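Local coordinates for protein RV1873 (PDB 2JEK) that is of unknown function but belongs to the DUF1810 family and folds as an all-helical, right-handed superhelix, at residues P43-L48 / Y57-L62; S108-A113 / R137-L142. One frame throughout, in Å; residues are numbered along the deposited sequence.

Interaction 1 (P43-L48 / Y57-L62)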
loop_
_atom_site.group_PDB
_atom_site.type_symbol
_atom_site.label_atom_id
_atom_site.label_comp_id
_atom_site.label_asym_id
_atom_site.label_seq_id
_atom_site.Cartn_x
_atom_site.Cartn_y
_atom_site.Cartn_z
ATOM N N PRO A 43 -1.413 2.359 1.375
ATOM C CA PRO A 43 -0.921 3.474 2.171
ATOM C C PRO A 43 0.563 3.398 2.476
ATOM O O PRO A 43 1.139 2.307 2.581
ATOM C CB PRO A 43 -1.739 3.365 3.467
ATOM C CG PRO A 43 -2.958 2.545 3.071
ATOM C CD PRO A 43 -2.377 1.539 2.129
ATOM N N GLN A 44 1.175 4.570 2.622
ATOM C CA GLN A 44 2.590 4.673 2.947
ATOM C C GLN A 44 2.764 5.600 4.152
ATOM O O GLN A 44 1.840 6.319 4.538
ATOM C CB GLN A 44 3.376 5.213 1.749
ATOM C CG GLN A 44 3.048 6.668 1.403
ATOM C CD GLN A 44 3.815 7.181 0.215
ATOM O OE1 GLN A 44 4.094 8.373 0.110
ATOM N NE2 GLN A 44 4.155 6.286 -0.693
ATOM N N LEU A 45 3.964 5.599 4.732
ATOM C CA LEU A 45 4.222 6.440 5.892
ATOM C C LEU A 45 4.045 7.910 5.587
ATOM O O LEU A 45 4.457 8.404 4.536
ATOM C CB LEU A 45 5.630 6.237 6.447
ATOM C CG LEU A 45 5.856 5.004 7.317
ATOM C CD1 LEU A 45 7.323 4.953 7.750
ATOM C CD2 LEU A 45 4.951 4.991 8.532
ATOM N N ARG A 46 3.434 8.613 6.532
ATOM C CA ARG A 46 3.328 10.053 6.469
ATOM C C ARG A 46 4.749 10.614 6.498
ATOM O O ARG A 46 5.619 10.070 7.180
ATOM C CB ARG A 46 2.524 10.551 7.669
ATOM C CG ARG A 46 2.367 12.060 7.736
ATOM C CD ARG A 46 1.336 12.438 8.785
ATOM N NE ARG A 46 -0.025 12.085 8.377
ATOM C CZ ARG A 46 -0.969 11.645 9.206
ATOM N NH1 ARG A 46 -0.700 11.473 10.499
ATOM N NH2 ARG A 46 -2.181 11.364 8.742
ATOM N N GLY A 47 4.989 11.666 5.729
ATOM C CA GLY A 47 6.321 12.258 5.689
ATOM C C GLY A 47 7.053 11.890 4.417
ATOM O O GLY A 47 8.025 12.546 4.042
ATOM N N LEU A 48 6.600 10.838 3.742
ATOM C CA LEU A 48 7.180 10.476 2.446
ATOM C C LEU A 48 6.704 11.354 1.289
ATOM O O LEU A 48 7.484 11.675 0.397
ATOM C CB LEU A 48 6.930 9.001 2.121
ATOM C CG LEU A 48 7.608 8.011 3.067
ATOM C CD1 LEU A 48 7.150 6.595 2.723
ATOM C CD2 LEU A 48 9.136 8.123 2.982
ATOM N N TYR A 57 -3.597 10.883 4.109
ATOM C CA TYR A 57 -3.706 9.424 4.022
ATOM C C TYR A 57 -2.419 8.707 4.396
ATOM O O TYR A 57 -2.334 7.479 4.307
ATOM C CB TYR A 57 -4.242 8.996 2.645
ATOM C CG TYR A 57 -5.670 9.468 2.470
ATOM C CD1 TYR A 57 -6.693 8.931 3.259
ATOM C CD2 TYR A 57 -5.992 10.463 1.541
ATOM C CE1 TYR A 57 -8.017 9.372 3.134
ATOM C CE2 TYR A 57 -7.312 10.906 1.400
ATOM C CZ TYR A 57 -8.313 10.349 2.201
ATOM O OH TYR A 57 -9.615 10.777 2.075
ATOM N N GLY A 58 -1.432 9.487 4.838
ATOM C CA GLY A 58 -0.183 8.933 5.336
ATOM C C GLY A 58 -0.419 8.180 6.638
ATOM O O GLY A 58 -1.267 8.565 7.462
ATOM N N ILE A 59 0.318 7.084 6.813
ATOM C CA ILE A 59 0.269 6.284 8.043
ATOM C C ILE A 59 1.213 6.925 9.048
ATOM O O ILE A 59 2.363 7.209 8.712
ATOM C CB ILE A 59 0.679 4.822 7.740
ATOM C CG1 ILE A 59 -0.321 4.183 6.769
ATOM C CG2 ILE A 59 0.835 3.981 9.030
ATOM C CD1 ILE A 59 -1.658 3.774 7.391
ATOM N N SER A 60 0.730 7.154 10.270
ATOM C CA SER A 60 1.494 7.949 11.239
ATOM C C SER A 60 2.693 7.205 11.835
ATOM O O SER A 60 3.695 7.818 12.205
ATOM C CB SER A 60 0.591 8.438 12.375
ATOM O OG SER A 60 0.064 7.355 13.116
ATOM N N SER A 61 2.573 5.888 11.941
ATOM C CA SER A 61 3.515 5.090 12.721
ATOM C C SER A 61 3.369 3.615 12.390
ATOM O O SER A 61 2.373 3.203 11.783
ATOM C CB SER A 61 3.233 5.291 14.213
ATOM O OG SER A 61 1.965 4.747 14.553
ATOM N N LEU A 62 4.333 2.801 12.828
ATOM C CA LEU A 62 4.171 1.357 12.686
ATOM C C LEU A 62 2.904 0.851 13.410
ATOM O O LEU A 62 2.236 -0.064 12.927
ATOM C CB LEU A 62 5.413 0.580 13.156
ATOM C CG LEU A 62 5.478 -0.861 12.622
ATOM C CD1 LEU A 62 5.788 -0.871 11.120
ATOM C CD2 LEU A 62 6.478 -1.711 13.394
HETATM O O HOH W 1 -0.770 6.805 2.278
#

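Interaction 2 (S108-A113 / R137-L142)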
loop_
_atom_site.group_PDB
_atom_site.type_symbol
_atom_site.label_atom_id
_atom_site.label_comp_id
_atom_site.label_asym_id
_atom_site.label_seq_id
_atom_site.Cartn_x
_atom_site.Cartn_y
_atom_site.Cartn_z
ATOM N N SER A 108 4.637 1.306 0.413
ATOM C CA SER A 108 3.530 0.650 1.103
ATOM C C SER A 108 3.904 -0.781 1.502
ATOM O O SER A 108 3.716 -1.194 2.648
ATOM C CB SER A 108 2.279 0.658 0.221
ATOM O OG SER A 108 1.167 0.101 0.913
ATOM N N MET A 109 4.439 -1.550 0.568
ATOM C CA MET A 109 4.814 -2.935 0.871
ATOM C C MET A 109 5.915 -2.998 1.933
ATOM O O MET A 109 5.898 -3.873 2.799
ATOM C CB MET A 109 5.252 -3.670 -0.401
ATOM C CG MET A 109 4.159 -3.812 -1.477
ATOM S SD MET A 109 2.715 -4.749 -0.911
ATOM C CE MET A 109 1.610 -3.458 -0.320
ATOM N N THR A 110 6.858 -2.065 1.872
ATOM C CA THR A 110 7.966 -2.017 2.835
ATOM C C THR A 110 7.402 -1.786 4.236
ATOM O O THR A 110 7.767 -2.485 5.184
ATOM C CB THR A 110 8.970 -0.916 2.464
ATOM O OG1 THR A 110 9.537 -1.226 1.185
ATOM C CG2 THR A 110 10.090 -0.815 3.495
ATOM N N LEU A 111 6.498 -0.818 4.356
ATOM C CA LEU A 111 5.857 -0.518 5.635
ATOM C C LEU A 111 5.101 -1.722 6.193
ATOM O O LEU A 111 5.322 -2.128 7.342
ATOM C CB LEU A 111 4.897 0.660 5.460
ATOM C CG LEU A 111 3.966 0.966 6.643
ATOM C CD1 LEU A 111 4.753 1.307 7.900
ATOM C CD2 LEU A 111 2.999 2.088 6.287
ATOM N N PHE A 112 4.209 -2.298 5.394
ATOM C CA PHE A 112 3.357 -3.364 5.913
ATOM C C PHE A 112 4.135 -4.657 6.139
ATOM O O PHE A 112 3.834 -5.407 7.067
ATOM C CB PHE A 112 2.091 -3.508 5.067
ATOM C CG PHE A 112 1.131 -2.385 5.292
ATOM C CD1 PHE A 112 0.336 -2.375 6.441
ATOM C CD2 PHE A 112 1.044 -1.308 4.407
ATOM C CE1 PHE A 112 -0.543 -1.326 6.697
ATOM C CE2 PHE A 112 0.174 -0.251 4.664
ATOM C CZ PHE A 112 -0.627 -0.257 5.803
ATOM N N ALA A 113 5.188 -4.879 5.362
ATOM C CA ALA A 113 6.081 -6.004 5.632
ATOM C C ALA A 113 6.785 -5.888 6.984
ATOM O O ALA A 113 7.086 -6.911 7.611
ATOM C CB ALA A 113 7.093 -6.170 4.509
ATOM N N ARG A 137 13.714 5.091 2.335
ATOM C CA ARG A 137 13.224 6.131 3.229
ATOM C C ARG A 137 12.273 5.555 4.284
ATOM O O ARG A 137 12.284 5.991 5.432
ATOM C CB ARG A 137 12.561 7.251 2.426
ATOM C CG ARG A 137 13.554 8.048 1.552
ATOM C CD ARG A 137 12.827 8.944 0.565
ATOM N NE ARG A 137 12.299 10.149 1.201
ATOM C CZ ARG A 137 11.146 10.735 0.878
ATOM N NH1 ARG A 137 10.367 10.226 -0.073
ATOM N NH2 ARG A 137 10.762 11.825 1.526
ATOM N N THR A 138 11.474 4.561 3.906
ATOM C CA THR A 138 10.577 3.904 4.864
ATOM C C THR A 138 11.361 3.146 5.941
ATOM O O THR A 138 11.054 3.227 7.134
ATOM C CB THR A 138 9.602 2.948 4.143
ATOM O OG1 THR A 138 8.731 3.710 3.294
ATOM C CG2 THR A 138 8.741 2.189 5.146
ATOM N N VAL A 139 12.354 2.374 5.518
ATOM C CA VAL A 139 13.174 1.621 6.476
ATOM C C VAL A 139 13.836 2.574 7.475
ATOM O O VAL A 139 13.866 2.297 8.680
ATOM C CB VAL A 139 14.227 0.714 5.769
ATOM C CG1 VAL A 139 15.134 0.014 6.791
ATOM C CG2 VAL A 139 13.546 -0.317 4.874
ATOM N N ALA A 140 14.321 3.706 6.975
ATOM C CA ALA A 140 14.962 4.703 7.834
ATOM C C ALA A 140 13.981 5.282 8.853
ATOM O O ALA A 140 14.301 5.365 10.043
ATOM C CB ALA A 140 15.601 5.806 7.003
ATOM N N LEU A 141 12.791 5.671 8.393
ATOM C CA LEU A 141 11.771 6.243 9.277
ATOM C C LEU A 141 11.276 5.253 10.326
ATOM O O LEU A 141 10.801 5.663 11.388
ATOM C CB LEU A 141 10.568 6.762 8.475
ATOM C CG LEU A 141 10.669 8.078 7.699
ATOM C CD1 LEU A 141 9.486 8.217 6.751
ATOM C CD2 LEU A 141 10.721 9.278 8.654
ATOM N N LEU A 142 11.366 3.957 10.023
ATOM C CA LEU A 142 10.900 2.915 10.942
ATOM C C LEU A 142 11.954 2.399 11.929
ATOM O O LEU A 142 11.625 1.638 12.839
ATOM C CB LEU A 142 10.317 1.725 10.173
ATOM C CG LEU A 142 8.999 1.954 9.435
ATOM C CD1 LEU A 142 8.658 0.719 8.644
ATOM C CD2 LEU A 142 7.857 2.317 10.388
#

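Interaction 1 (P43-L48 / Y57-L62)
R46 meets I59 at the I59 carbonyl, through its amide and its CB, where two loop segments pair for one short step. I59 is held by both its own N-H and its own C=O. Its N-H points at the carbonyl oxygen of Q44 (I59 N to Q44 O 2.8 Å) and is close to straight, 171° at the hydrogen. Its carbonyl receives the amide of R46 (R46 N to I59 O 2.8 Å), straighter still at 178°. Together these two bonds make the single beta bridge between L45 and I59. The backbones are also close one step on, R46 CA to G58 CA 3.9 Å, where G58 has no side chain to intervene. A CA-H...O contact, G58 CA to Q44 O at 3.4 Å, fits the same tight crossing.

The R46 side chain leaves with CG anti to its backbone N (chi1 179°) and bends at chi3, which brings the guanidinium over the G58 peptide. G58 O sits above one guanidinium face, offset toward its rim; the angle is too poor for a hydrogen bond. NE bonds V55 O instead, while G58 O takes a bond from R12. On the buried side, P43 CB packs on I59 CG1 (3.7 Å). L45 directs CD2 alongside the I59 carbonyl, L45 CD2 to I59 O 3.4 Å. Y68 and F13 extend the apolar surroundings of P43 and I59. A water links the loops as well: it accepts from Q44 N and lies 2.6 Å from Y57 O, to which it probably donates.

Backbone bonds therefore set the alignment of the loops flanking helix 52-56, the side chains divide into an apolar side and a charged side, and the cation lying over G58 O would probably add electrostatic attraction without a directed bond.

Interaction 2 (S108-A113 / R137-L142)
T110 and T138 touch methyl to methyl, T110 CG2 to T138 CG2 at 3.7 Å, the two side chains sliding past each other in opposite directions. Both threonines keep OG1 beside their own backbone N (chi1 -63° in T110), which sends the methyl anti to that N and into the interface. The T110 methyl also reaches V139, whose side chain crosses it at about a right angle (T110 CG2 to V139 CG2 3.8 Å). From the other helix, the T138 methyl rests against main chain as well as side chain (T138 CG2 to L111 N 3.8 Å). One turn further along helix 136-143, L142 meets L111, again nearly perpendicular, with L111 CD1 to L142 CD1 at 4.0 Å. No hydrogen bond passes between the two segments; the direct contacts are van der Waals.

The hydroxyls are satisfied outside this apolar seam. T110 OG1 bonds C106 O one turn back in its own helix and also the backbone N of D135, just ahead of the second helix. T138 OG1 bonds the carboxylate of D135. D135 thus links both threonines, through its backbone to one and its side chain to the other, and their methyls are left for the interface. Around the leucine pair, L45 and A65 touch L111, while L62 touches L142, so the seam continues into neighbouring elements.

Backbone separation agrees with this close fit: L111 CA and T138 CA are the nearest pair at 6.5 Å. The segment axes approach to 9.4 Å and cross at -33°, with both chains running the same general way. Threonine methyls, V139 and the leucines together thus join an obliquely crossed, near-parallel helix pair, one of the packings that build this all-alpha right-handed superhelix.

Interaction 1 is partly buried and holds loops, whereas interaction 2 is a buried helix-helix seam. Their chemistry follows: main-chain hydrogen bonds and a bridging water fix the first, while methyl and leucine contacts make up the second, with its hydroxyls bonded outside the two segments. The centres are 9 Å apart and the contacts touch. S108 OG lies 2.8 Å from P43 O, and L48 O probably takes a hydrogen bond from R137 NH1. L45 also packs on L141 and L142, so the loop 43-48 lies against both helices of interaction 2. Helix 62-70 is a shared neighbour, touched by side chains of both contacts.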